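DNA-binding protein reb1 (Schizosaccharomyces pombe, PDB 5EYB) binds specific DNA sites in rDNA and upstream of RNA polymerase II genes, and acts in terminating transcription by RNA polymerase I. Local coordinates at residues Y123-Q128 and R163-F168; I251-V256 and Q267-F272; K332-Y337 and K347-D352. All blocks are in the same frame, centred on the assembly; numbering follows the deposited sequence.

Contact 1: Y123-Q128 and R163-F168; sequences YQFCNQ and RAYNPF. With nucleotides of chain C.
F125 turns the edge of its ring to Y165 in an offset edge-to-face pair, with planes 89° apart. F125 CE2 leads and reaches Y165 CG at 3.7 Å. A chi1 of 176° sets the F125 ring beside its own carbonyl carbon, from where CE2 reaches the tyrosine. Next to this pair is C126. Its SG sits at the edge of the Y165 ring, near the ring plane, and is 3.8 Å from Y165 CB. C126 CB packs against the backbone, 3.5 Å from N166 C. P167 completes the patch, its CB 3.5 Å from N127 OD1. No hydrogen bond joins the two segments, so the contact rests on packing.

Both segments belong to the second of the two Myb-associated domains of Reb1, a helical module of the HTH clan. Helix 122-129 packs on the chain where it leaves helix 154-164 at Y165. Helix 101-116 supplies V111 against both F125 and Y165.

The N127 amide is held from within its own helix. ND2 donates to Y123 O at 2.6 Å, from above the carbonyl plane, and Y123 O also accepts from N127 N. ND2 lies over the centre of one face of the Y123 ring. With an alanine here, Y123 O would lose its bond from ND2, and the Y123 ring and P167 CB would probably be left without the amide that packs on them.

R163 faces the DNA instead. Its NH1 makes a weak hydrogen bond to OP2 of DC16 of chain C at 3.3 Å. Its guanidinium group lays one face over C5 of the same cytosine. The R163 carbonyl O accepts a weak bond from N166 ND2, at 2.8 Å. W130 packs on N166 and P167 and pairs edge-to-face with F168.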
loop_
_atom_site.group_PDB
_atom_site.type_symbol
_atom_site.label_atom_id
_atom_site.label_comp_id
_atom_site.label_asym_id
_atom_site.label_seq_id
_atom_site.Cartn_x
_atom_site.Cartn_y
_atom_site.Cartn_z
ATOM N N TYR A 123 -27.826 11.615 7.101
ATOM C CA TYR A 123 -28.185 10.661 6.062
ATOM C C TYR A 123 -28.760 11.393 4.854
ATOM O O TYR A 123 -28.360 11.138 3.718
ATOM C CB TYR A 123 -29.182 9.626 6.586
ATOM C CG TYR A 123 -29.513 8.549 5.577
ATOM C CD1 TYR A 123 -28.588 7.562 5.258
ATOM C CD2 TYR A 123 -30.749 8.519 4.942
ATOM C CE1 TYR A 123 -28.884 6.576 4.333
ATOM C CE2 TYR A 123 -31.055 7.536 4.018
ATOM C CZ TYR A 123 -30.119 6.567 3.718
ATOM O OH TYR A 123 -30.418 5.588 2.799
ATOM N N GLN A 124 -29.692 12.310 5.107
ATOM C CA GLN A 124 -30.275 13.123 4.046
ATOM C C GLN A 124 -29.206 13.923 3.312
ATOM O O GLN A 124 -29.283 14.116 2.098
ATOM C CB GLN A 124 -31.339 14.068 4.608
ATOM C CG GLN A 124 -32.692 13.414 4.835
ATOM C CD GLN A 124 -33.738 14.396 5.326
ATOM O OE1 GLN A 124 -33.477 15.208 6.214
ATOM N NE2 GLN A 124 -34.931 14.331 4.743
ATOM N N PHE A 125 -28.207 14.383 4.059
ATOM C CA PHE A 125 -27.093 15.120 3.480
ATOM C C PHE A 125 -26.325 14.269 2.470
ATOM O O PHE A 125 -26.025 14.725 1.368
ATOM C CB PHE A 125 -26.151 15.612 4.580
ATOM C CG PHE A 125 -24.922 16.301 4.063
ATOM C CD1 PHE A 125 -24.989 17.598 3.581
ATOM C CD2 PHE A 125 -23.698 15.653 4.063
ATOM C CE1 PHE A 125 -23.856 18.236 3.105
ATOM C CE2 PHE A 125 -22.561 16.287 3.588
ATOM C CZ PHE A 125 -22.641 17.579 3.108
ATOM N N CYS A 126 -26.021 13.031 2.847
ATOM C CA CYS A 126 -25.241 12.139 1.996
ATOM C C CYS A 126 -25.980 11.776 0.711
ATOM O O CYS A 126 -25.371 11.691 -0.358
ATOM C CB CYS A 126 -24.870 10.866 2.757
ATOM S SG CYS A 126 -23.828 11.134 4.204
ATOM N N ASN A 127 -27.287 11.557 0.817
ATOM C CA ASN A 127 -28.090 11.189 -0.344
ATOM C C ASN A 127 -28.190 12.321 -1.356
ATOM O O ASN A 127 -28.164 12.088 -2.563
ATOM C CB ASN A 127 -29.491 10.752 0.088
ATOM C CG ASN A 127 -29.497 9.388 0.748
ATOM O OD1 ASN A 127 -29.691 8.364 0.089
ATOM N ND2 ASN A 127 -29.277 9.364 2.058
ATOM N N GLN A 128 -28.302 13.549 -0.863
ATOM C CA GLN A 128 -28.388 14.711 -1.739
ATOM C C GLN A 128 -27.057 14.977 -2.438
ATOM O O GLN A 128 -27.030 15.432 -3.581
ATOM C CB GLN A 128 -28.832 15.942 -0.952
ATOM C CG GLN A 128 -30.288 15.898 -0.525
ATOM C CD GLN A 128 -31.234 15.809 -1.707
ATOM O OE1 GLN A 128 -31.209 16.652 -2.602
ATOM N NE2 GLN A 128 -32.071 14.778 -1.718
ATOM N N ARG A 163 -16.636 11.099 -0.762
ATOM C CA ARG A 163 -16.129 9.854 -0.209
ATOM C C ARG A 163 -16.418 9.774 1.287
ATOM O O ARG A 163 -16.768 8.712 1.802
ATOM C CB ARG A 163 -14.627 9.716 -0.475
ATOM C CG ARG A 163 -14.073 8.332 -0.187
ATOM C CD ARG A 163 -12.722 8.107 -0.853
ATOM N NE ARG A 163 -12.823 7.941 -2.304
ATOM C CZ ARG A 163 -12.572 8.902 -3.190
ATOM N NH1 ARG A 163 -12.204 10.108 -2.779
ATOM N NH2 ARG A 163 -12.689 8.659 -4.489
ATOM N N ALA A 164 -16.294 10.906 1.974
ATOM C CA ALA A 164 -16.467 10.954 3.423
ATOM C C ALA A 164 -17.936 10.967 3.819
ATOM O O ALA A 164 -18.294 10.528 4.910
ATOM C CB ALA A 164 -15.762 12.172 4.001
ATOM N N TYR A 165 -18.782 11.484 2.933
ATOM C CA TYR A 165 -20.217 11.545 3.190
ATOM C C TYR A 165 -20.991 10.840 2.087
ATOM O O TYR A 165 -21.323 11.436 1.066
ATOM C CB TYR A 165 -20.680 12.996 3.323
ATOM C CG TYR A 165 -20.021 13.730 4.467
ATOM C CD1 TYR A 165 -18.815 14.393 4.287
ATOM C CD2 TYR A 165 -20.599 13.749 5.729
ATOM C CE1 TYR A 165 -18.202 15.057 5.334
ATOM C CE2 TYR A 165 -19.996 14.412 6.780
ATOM C CZ TYR A 165 -18.798 15.064 6.577
ATOM O OH TYR A 165 -18.195 15.727 7.622
ATOM N N ASN A 166 -21.272 9.562 2.310
ATOM C CA ASN A 166 -21.963 8.739 1.333
ATOM C C ASN A 166 -23.108 7.979 1.989
ATOM O O ASN A 166 -23.079 7.740 3.194
ATOM C CB ASN A 166 -20.981 7.770 0.669
ATOM C CG ASN A 166 -20.309 6.852 1.666
ATOM O OD1 ASN A 166 -20.790 5.750 1.938
ATOM N ND2 ASN A 166 -19.189 7.302 2.222
ATOM N N PRO A 167 -24.129 7.611 1.197
ATOM C CA PRO A 167 -25.286 6.867 1.708
ATOM C C PRO A 167 -25.057 5.358 1.734
ATOM O O PRO A 167 -25.875 4.619 2.281
ATOM C CB PRO A 167 -26.387 7.229 0.713
ATOM C CG PRO A 167 -25.653 7.396 -0.572
ATOM C CD PRO A 167 -24.319 8.006 -0.211
ATOM N N PHE A 168 -23.954 4.914 1.142
ATOM C CA PHE A 168 -23.643 3.493 1.063
ATOM C C PHE A 168 -23.065 2.992 2.380
ATOM O O PHE A 168 -22.638 3.783 3.220
ATOM C CB PHE A 168 -22.670 3.226 -0.085
ATOM C CG PHE A 168 -23.027 3.943 -1.359
ATOM C CD1 PHE A 168 -23.994 3.434 -2.211
ATOM C CD2 PHE A 168 -22.398 5.129 -1.703
ATOM C CE1 PHE A 168 -24.328 4.092 -3.384
ATOM C CE2 PHE A 168 -22.727 5.793 -2.876
ATOM C CZ PHE A 168 -23.692 5.273 -3.717
ATOM P P DC C 16 -9.360 11.393 0.644
ATOM O OP1 DC C 16 -9.247 12.536 1.573
ATOM O OP2 DC C 16 -10.663 11.075 0.018
ATOM O "O5'" DC C 16 -8.313 11.601 -0.536
ATOM C "C5'" DC C 16 -6.939 11.708 -0.249
ATOM C "C4'" DC C 16 -6.154 11.832 -1.532
ATOM O "O4'" DC C 16 -6.228 10.576 -2.258
ATOM C "C3'" DC C 16 -6.674 12.912 -2.490
ATOM O "O3'" DC C 16 -5.611 13.697 -2.981
ATOM C "C2'" DC C 16 -7.327 12.116 -3.608
ATOM C "C1'" DC C 16 -6.501 10.845 -3.610
ATOM N N1 DC C 16 -7.227 9.700 -4.188
ATOM C C2 DC C 16 -6.762 9.111 -5.364
ATOM O O2 DC C 16 -5.731 9.546 -5.886
ATOM N N3 DC C 16 -7.452 8.072 -5.893
ATOM C C4 DC C 16 -8.563 7.635 -5.294
ATOM N N4 DC C 16 -9.213 6.607 -5.849
ATOM C C5 DC C 16 -9.055 8.234 -4.101
ATOM C C6 DC C 16 -8.368 9.260 -3.594
#

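Contact 2: I251-V256 and Q267-F272; sequences INWTLV and QCRYKF. With nucleotides of chain C; nucleotides of chain B.
W253 and R269 bring their backbones closest, with CA atoms 6.2 Å apart as helix 253-260 meets helix 265-275. The indole takes R269 on one face. R269 CB stands 3.7 Å from the centroid of the five-membered ring, 5° off the normal, in a CH-pi contact. I251 CG2 covers the opposite face. At the indole edge, W253 CH2 meets F272 CD2 at 3.5 Å, with the ring planes at 54°. V256 CG1 touches C268 CB at 3.7 Å.

N252 is the N-cap of helix 253-260. Its OD1 accepts from L255 N at 2.6 Å, in the carbonyl plane. Its ND2 lies 3.0 Å from OP2 of DG13 of chain B. The second helix grips the other strand: Q267 NE2 donates to OP1 of DT11 of chain C at 2.7 Å. The Y270 ring carries the methyl C7 of that thymine over one face, toward its rim. Y270 OH lies 2.5 Å from OP2 of DA10 of chain C, a doubtfully short hydrogen bond. R269 extends past the indole to a salt bridge with a DNA phosphate. This is consistent with the predicted helix-turn-helix of the second Myb repeat, with helix 265-275 placed as its recognition helix.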
loop_
_atom_site.group_PDB
_atom_site.type_symbol
_atom_site.label_atom_id
_atom_site.label_comp_id
_atom_site.label_asym_id
_atom_site.label_seq_id
_atom_site.Cartn_x
_atom_site.Cartn_y
_atom_site.Cartn_z
ATOM N N ILE A 251 4.908 3.805 -16.633
ATOM C CA ILE A 251 4.461 2.434 -16.385
ATOM C C ILE A 251 3.040 2.359 -15.826
ATOM O O ILE A 251 2.772 2.835 -14.723
ATOM C CB ILE A 251 5.406 1.707 -15.406
ATOM C CG1 ILE A 251 6.863 1.858 -15.849
ATOM C CG2 ILE A 251 5.027 0.236 -15.293
ATOM C CD1 ILE A 251 7.866 1.271 -14.874
ATOM N N ASN A 252 2.136 1.751 -16.591
ATOM C CA ASN A 252 0.757 1.551 -16.151
ATOM C C ASN A 252 0.597 0.193 -15.478
ATOM O O ASN A 252 0.426 -0.824 -16.151
ATOM C CB ASN A 252 -0.212 1.669 -17.331
ATOM C CG ASN A 252 -1.673 1.586 -16.905
ATOM O OD1 ASN A 252 -2.183 0.510 -16.590
ATOM N ND2 ASN A 252 -2.355 2.724 -16.906
ATOM N N TRP A 253 0.641 0.181 -14.150
ATOM C CA TRP A 253 0.633 -1.074 -13.405
ATOM C C TRP A 253 -0.693 -1.820 -13.511
ATOM O O TRP A 253 -0.747 -3.029 -13.291
ATOM C CB TRP A 253 0.979 -0.822 -11.938
ATOM C CG TRP A 253 2.377 -0.331 -11.763
ATOM C CD1 TRP A 253 2.765 0.881 -11.277
ATOM C CD2 TRP A 253 3.577 -1.034 -12.100
ATOM N NE1 TRP A 253 4.136 0.973 -11.279
ATOM C CE2 TRP A 253 4.658 -0.189 -11.781
ATOM C CE3 TRP A 253 3.844 -2.299 -12.637
ATOM C CZ2 TRP A 253 5.984 -0.567 -11.981
ATOM C CZ3 TRP A 253 5.159 -2.671 -12.834
ATOM C CH2 TRP A 253 6.214 -1.808 -12.508
ATOM N N THR A 254 -1.760 -1.107 -13.856
ATOM C CA THR A 254 -3.052 -1.754 -14.054
ATOM C C THR A 254 -3.026 -2.587 -15.332
ATOM O O THR A 254 -3.518 -3.715 -15.359
ATOM C CB THR A 254 -4.202 -0.734 -14.121
ATOM O OG1 THR A 254 -4.271 -0.008 -12.889
ATOM C CG2 THR A 254 -5.522 -1.444 -14.348
ATOM N N LEU A 255 -2.438 -2.034 -16.388
ATOM C CA LEU A 255 -2.298 -2.777 -17.635
ATOM C C LEU A 255 -1.271 -3.892 -17.471
ATOM O O LEU A 255 -1.436 -4.978 -18.022
ATOM C CB LEU A 255 -1.897 -1.852 -18.786
ATOM C CG LEU A 255 -1.737 -2.514 -20.159
ATOM C CD1 LEU A 255 -3.054 -3.118 -20.630
ATOM C CD2 LEU A 255 -1.192 -1.522 -21.183
ATOM N N VAL A 256 -0.219 -3.616 -16.705
ATOM C CA VAL A 256 0.829 -4.593 -16.430
ATOM C C VAL A 256 0.261 -5.854 -15.784
ATOM O O VAL A 256 0.584 -6.972 -16.190
ATOM C CB VAL A 256 1.920 -3.992 -15.519
ATOM C CG1 VAL A 256 2.642 -5.080 -14.732
ATOM C CG2 VAL A 256 2.894 -3.147 -16.334
ATOM N N GLN A 267 1.029 -5.786 -6.557
ATOM C CA GLN A 267 1.983 -6.883 -6.458
ATOM C C GLN A 267 3.055 -6.759 -7.532
ATOM O O GLN A 267 4.236 -6.988 -7.274
ATOM C CB GLN A 267 1.276 -8.231 -6.581
ATOM C CG GLN A 267 0.542 -8.667 -5.330
ATOM C CD GLN A 267 -0.061 -10.047 -5.478
ATOM O OE1 GLN A 267 -0.774 -10.324 -6.442
ATOM N NE2 GLN A 267 0.233 -10.927 -4.529
ATOM N N CYS A 268 2.632 -6.400 -8.741
ATOM C CA CYS A 268 3.558 -6.215 -9.849
ATOM C C CYS A 268 4.454 -5.020 -9.583
ATOM O O CYS A 268 5.668 -5.082 -9.770
ATOM C CB CYS A 268 2.805 -6.023 -11.165
ATOM S SG CYS A 268 1.866 -7.464 -11.721
ATOM N N ARG A 269 3.833 -3.929 -9.147
ATOM C CA ARG A 269 4.552 -2.708 -8.831
ATOM C C ARG A 269 5.609 -2.976 -7.771
ATOM O O ARG A 269 6.725 -2.472 -7.864
ATOM C CB ARG A 269 3.583 -1.624 -8.355
ATOM C CG ARG A 269 4.250 -0.297 -8.033
ATOM C CD ARG A 269 3.248 0.708 -7.484
ATOM N NE ARG A 269 3.900 1.939 -7.048
ATOM C CZ ARG A 269 4.431 2.115 -5.841
ATOM N NH1 ARG A 269 4.385 1.138 -4.945
ATOM N NH2 ARG A 269 5.008 3.267 -5.530
ATOM N N TYR A 270 5.258 -3.783 -6.775
ATOM C CA TYR A 270 6.180 -4.096 -5.691
ATOM C C TYR A 270 7.311 -5.006 -6.156
ATOM O O TYR A 270 8.482 -4.719 -5.913
ATOM C CB TYR A 270 5.442 -4.742 -4.520
ATOM C CG TYR A 270 6.340 -5.008 -3.335
ATOM C CD1 TYR A 270 6.640 -4.000 -2.425
ATOM C CD2 TYR A 270 6.902 -6.261 -3.131
ATOM C CE1 TYR A 270 7.468 -4.235 -1.342
ATOM C CE2 TYR A 270 7.733 -6.507 -2.050
ATOM C CZ TYR A 270 8.012 -5.491 -1.159
ATOM O OH TYR A 270 8.838 -5.732 -0.082
ATOM N N LYS A 271 6.954 -6.102 -6.820
ATOM C CA LYS A 271 7.940 -7.071 -7.295
ATOM C C LYS A 271 8.954 -6.437 -8.238
ATOM O O LYS A 271 10.153 -6.710 -8.151
ATOM C CB LYS A 271 7.248 -8.242 -7.994
ATOM C CG LYS A 271 8.194 -9.145 -8.770
ATOM C CD LYS A 271 9.185 -9.855 -7.865
ATOM C CE LYS A 271 8.479 -10.851 -6.976
ATOM N NZ LYS A 271 9.435 -11.745 -6.275
ATOM N N PHE A 272 8.467 -5.587 -9.135
ATOM C CA PHE A 272 9.334 -4.913 -10.088
ATOM C C PHE A 272 10.337 -4.006 -9.383
ATOM O O PHE A 272 11.485 -3.889 -9.807
ATOM C CB PHE A 272 8.508 -4.102 -11.084
ATOM C CG PHE A 272 9.337 -3.316 -12.052
ATOM C CD1 PHE A 272 9.833 -3.910 -13.198
ATOM C CD2 PHE A 272 9.625 -1.984 -11.815
ATOM C CE1 PHE A 272 10.600 -3.189 -14.090
ATOM C CE2 PHE A 272 10.391 -1.260 -12.703
ATOM C CZ PHE A 272 10.879 -1.863 -13.842
ATOM P P DA C 10 9.577 -9.313 0.273
ATOM O OP1 DA C 10 10.350 -10.424 -0.323
ATOM O OP2 DA C 10 9.994 -7.915 0.032
ATOM O "O5'" DA C 10 8.053 -9.467 -0.175
ATOM C "C5'" DA C 10 7.353 -10.666 0.121
ATOM C "C4'" DA C 10 5.876 -10.392 0.335
ATOM O "O4'" DA C 10 5.702 -9.544 1.495
ATOM C "C3'" DA C 10 5.175 -9.683 -0.829
ATOM O "O3'" DA C 10 4.095 -10.482 -1.298
ATOM C "C2'" DA C 10 4.689 -8.355 -0.234
ATOM C "C1'" DA C 10 4.649 -8.647 1.255
ATOM N N9 DA C 10 4.856 -7.459 2.077
ATOM C C8 DA C 10 5.922 -6.605 2.035
ATOM N N7 DA C 10 5.843 -5.616 2.891
ATOM C C5 DA C 10 4.638 -5.832 3.539
ATOM C C6 DA C 10 3.971 -5.130 4.561
ATOM N N6 DA C 10 4.456 -4.020 5.129
ATOM N N1 DA C 10 2.783 -5.615 4.979
ATOM C C2 DA C 10 2.301 -6.725 4.409
ATOM N N3 DA C 10 2.837 -7.469 3.443
ATOM C C4 DA C 10 4.016 -6.963 3.049
ATOM P P DT C 11 3.052 -9.906 -2.377
ATOM O OP1 DT C 11 2.622 -11.049 -3.215
ATOM O OP2 DT C 11 3.630 -8.712 -3.035
ATOM O "O5'" DT C 11 1.813 -9.450 -1.478
ATOM C "C5'" DT C 11 1.280 -10.359 -0.523
ATOM C "C4'" DT C 11 0.147 -9.731 0.264
ATOM O "O4'" DT C 11 0.659 -8.657 1.086
ATOM C "C3'" DT C 11 -0.981 -9.140 -0.581
ATOM O "O3'" DT C 11 -2.226 -9.678 -0.145
ATOM C "C2'" DT C 11 -0.883 -7.628 -0.330
ATOM C "C1'" DT C 11 -0.223 -7.566 1.039
ATOM N N1 DT C 11 0.572 -6.321 1.276
ATOM C C2 DT C 11 0.144 -5.412 2.218
ATOM O O2 DT C 11 -0.870 -5.555 2.875
ATOM N N3 DT C 11 0.950 -4.318 2.365
ATOM C C4 DT C 11 2.123 -4.044 1.684
ATOM O O4 DT C 11 2.779 -3.027 1.890
ATOM C C5 DT C 11 2.519 -5.038 0.716
ATOM C C7 DT C 11 3.772 -4.853 -0.086
ATOM C C6 DT C 11 1.735 -6.117 0.564
ATOM P P DG B 13 -1.114 5.518 -14.331
ATOM O OP1 DG B 13 -0.034 6.269 -15.004
ATOM O OP2 DG B 13 -1.192 4.047 -14.470
ATOM O "O5'" DG B 13 -1.103 5.853 -12.766
ATOM C "C5'" DG B 13 -1.331 7.185 -12.332
ATOM C "C4'" DG B 13 -1.330 7.270 -10.818
ATOM O "O4'" DG B 13 -2.602 6.834 -10.308
ATOM C "C3'" DG B 13 -0.281 6.404 -10.119
ATOM O "O3'" DG B 13 0.731 7.233 -9.582
ATOM C "C2'" DG B 13 -1.058 5.669 -9.009
ATOM C "C1'" DG B 13 -2.410 6.375 -9.002
ATOM N N9 DG B 13 -3.524 5.499 -8.654
ATOM C C8 DG B 13 -4.087 4.526 -9.446
ATOM N N7 DG B 13 -5.072 3.896 -8.872
ATOM C C5 DG B 13 -5.171 4.490 -7.618
ATOM C C6 DG B 13 -6.061 4.222 -6.552
ATOM O O6 DG B 13 -6.966 3.381 -6.499
ATOM N N1 DG B 13 -5.822 5.049 -5.462
ATOM C C2 DG B 13 -4.849 6.015 -5.405
ATOM N N2 DG B 13 -4.776 6.710 -4.266
ATOM N N3 DG B 13 -4.006 6.279 -6.397
ATOM C C4 DG B 13 -4.226 5.478 -7.469
#

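Contact 3: K332-Y337 and K347-D352; sequences KMIPSY and KSAIDD
This contact folds the short connection after helix 320-333 back onto helix 342-356, in the helical region at the C-terminal end of the chain. I334 is the first residue past helix 320-333, and the chain turns through P335 to S336 and Y337. Helix 342-356 answers with S348, A349 and D352, which are spaced to share one helix flank.

A349 CB is the apolar centre. I334 CG2 touches it at 3.8 Å and I334 CD1 at 3.9 Å, so two branches of one isoleucine hold the methyl. Y337 CE2 comes to 4.0 Å from the same A349 CB, approaching obliquely. The small alanine is consistent with a close approach of the backbones, the CA atoms of S336 and A349 being 5.8 Å apart.

The polar half lies beside it. S336 OG and S348 OG share a hydrogen bond at 3.1 Å. With chi1 at 175°, the S348 hydroxyl lies opposite the backbone N and points to the other serine. D352 OD2 stands 3.3 Å from S336 OG. S336 is buried, and these two oxygens from the facing helix sit close to its hydroxyl.

Y337 OH and T346 OG1 share a hydrogen bond. The Y337 ring also packs on F327 of helix 320-333 and on L291 of helix 284-299, and A349 touches L291 too. I334 reaches on to F353. The whole is plain packing of an interhelical connection on helix 342-356, in a helical region of the C-terminal end.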
loop_
_atom_site.group_PDB
_atom_site.type_symbol
_atom_site.label_atom_id
_atom_site.label_comp_id
_atom_site.label_asym_id
_atom_site.label_seq_id
_atom_site.Cartn_x
_atom_site.Cartn_y
_atom_site.Cartn_z
ATOM N N LYS A 332 19.602 -14.208 -20.662
ATOM C CA LYS A 332 19.249 -13.519 -21.898
ATOM C C LYS A 332 20.477 -13.117 -22.721
ATOM O O LYS A 332 20.426 -13.094 -23.952
ATOM C CB LYS A 332 18.403 -12.283 -21.576
ATOM C CG LYS A 332 17.898 -11.520 -22.795
ATOM C CD LYS A 332 17.157 -10.251 -22.387
ATOM C CE LYS A 332 16.726 -9.443 -23.603
ATOM N NZ LYS A 332 16.027 -8.183 -23.221
ATOM N N MET A 333 21.581 -12.809 -22.044
ATOM C CA MET A 333 22.762 -12.277 -22.723
ATOM C C MET A 333 23.831 -13.328 -23.019
ATOM O O MET A 333 24.510 -13.249 -24.044
ATOM C CB MET A 333 23.378 -11.141 -21.901
ATOM C CG MET A 333 22.461 -9.942 -21.728
ATOM S SD MET A 333 21.717 -9.398 -23.281
ATOM C CE MET A 333 20.595 -8.129 -22.693
ATOM N N ILE A 334 23.989 -14.301 -22.126
ATOM C CA ILE A 334 24.972 -15.361 -22.336
ATOM C C ILE A 334 24.502 -16.322 -23.427
ATOM O O ILE A 334 23.446 -16.942 -23.301
ATOM C CB ILE A 334 25.245 -16.153 -21.048
ATOM C CG1 ILE A 334 25.806 -15.234 -19.964
ATOM C CG2 ILE A 334 26.205 -17.301 -21.321
ATOM C CD1 ILE A 334 25.947 -15.902 -18.618
ATOM N N PRO A 335 25.290 -16.444 -24.506
ATOM C CA PRO A 335 24.931 -17.270 -25.664
ATOM C C PRO A 335 24.758 -18.749 -25.324
ATOM O O PRO A 335 24.092 -19.473 -26.061
ATOM C CB PRO A 335 26.117 -17.074 -26.617
ATOM C CG PRO A 335 26.739 -15.794 -26.192
ATOM C CD PRO A 335 26.571 -15.748 -24.708
ATOM N N SER A 336 25.350 -19.183 -24.217
ATOM C CA SER A 336 25.299 -20.583 -23.815
ATOM C C SER A 336 23.872 -21.045 -23.534
ATOM O O SER A 336 23.539 -22.210 -23.751
ATOM C CB SER A 336 26.175 -20.813 -22.582
ATOM O OG SER A 336 27.505 -20.386 -22.821
ATOM N N TYR A 337 23.030 -20.129 -23.063
ATOM C CA TYR A 337 21.656 -20.472 -22.702
ATOM C C TYR A 337 20.746 -20.643 -23.917
ATOM O O TYR A 337 19.632 -21.151 -23.800
ATOM C CB TYR A 337 21.078 -19.419 -21.757
ATOM C CG TYR A 337 21.622 -19.526 -20.353
ATOM C CD1 TYR A 337 21.067 -20.412 -19.438
ATOM C CD2 TYR A 337 22.699 -18.752 -19.943
ATOM C CE1 TYR A 337 21.566 -20.521 -18.153
ATOM C CE2 TYR A 337 23.205 -18.854 -18.660
ATOM C CZ TYR A 337 22.634 -19.739 -17.770
ATOM O OH TYR A 337 23.131 -19.845 -16.494
ATOM N N LYS A 347 26.721 -24.527 -16.769
ATOM C CA LYS A 347 28.089 -25.035 -16.691
ATOM C C LYS A 347 28.947 -24.447 -17.807
ATOM O O LYS A 347 30.120 -24.146 -17.604
ATOM C CB LYS A 347 28.108 -26.565 -16.761
ATOM N N SER A 348 28.351 -24.282 -18.984
ATOM C CA SER A 348 29.051 -23.682 -20.113
ATOM C C SER A 348 29.297 -22.199 -19.876
ATOM O O SER A 348 30.347 -21.669 -20.238
ATOM C CB SER A 348 28.259 -23.879 -21.406
ATOM O OG SER A 348 28.872 -23.194 -22.485
ATOM N N ALA A 349 28.316 -21.535 -19.269
ATOM C CA ALA A 349 28.408 -20.108 -18.984
ATOM C C ALA A 349 29.544 -19.820 -18.013
ATOM O O ALA A 349 30.271 -18.840 -18.169
ATOM C CB ALA A 349 27.094 -19.592 -18.425
ATOM N N ILE A 350 29.685 -20.682 -17.009
ATOM C CA ILE A 350 30.743 -20.540 -16.017
ATOM C C ILE A 350 32.113 -20.724 -16.657
ATOM O O ILE A 350 33.024 -19.926 -16.438
ATOM C CB ILE A 350 30.581 -21.553 -14.869
ATOM C CG1 ILE A 350 29.248 -21.342 -14.151
ATOM C CG2 ILE A 350 31.730 -21.432 -13.885
ATOM C CD1 ILE A 350 28.913 -22.431 -13.158
ATOM N N ASP A 351 32.247 -21.780 -17.454
ATOM C CA ASP A 351 33.506 -22.093 -18.120
ATOM C C ASP A 351 33.943 -20.981 -19.070
ATOM O O ASP A 351 35.126 -20.647 -19.138
ATOM C CB ASP A 351 33.391 -23.419 -18.879
ATOM C CG ASP A 351 33.277 -24.617 -17.950
ATOM O OD1 ASP A 351 32.881 -24.434 -16.780
ATOM O OD2 ASP A 351 33.584 -25.746 -18.392
ATOM N N ASP A 352 32.990 -20.405 -19.799
ATOM C CA ASP A 352 33.298 -19.312 -20.719
ATOM C C ASP A 352 33.682 -18.046 -19.958
ATOM O O ASP A 352 34.478 -17.239 -20.437
ATOM C CB ASP A 352 32.114 -19.026 -21.648
ATOM C CG ASP A 352 31.909 -20.113 -22.689
ATOM O OD1 ASP A 352 32.874 -20.849 -22.983
ATOM O OD2 ASP A 352 30.783 -20.227 -23.217
#

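In the fold
The three contacts follow one another along the chain and do not touch. Contact 1 and contact 2 have centres 33 Å apart, and contacts 2 and 3 have centres 30 Å apart. Contacts 1 and 3 are 63 Å apart between centres, on opposite sides of the chain's centre. The chain is thus extended, and only contacts 1 and 2 of the three lie at the DNA. Contacts 1 and 2 each put side chains on chain C: contact 1 at DC16, from a Myb-associated domain, and contact 2 at DA10 and DT11, from a Myb repeat. Contact 2 also nears chain B. Contact 3 stands apart, its nearest atom about 23 Å from the nucleic acid.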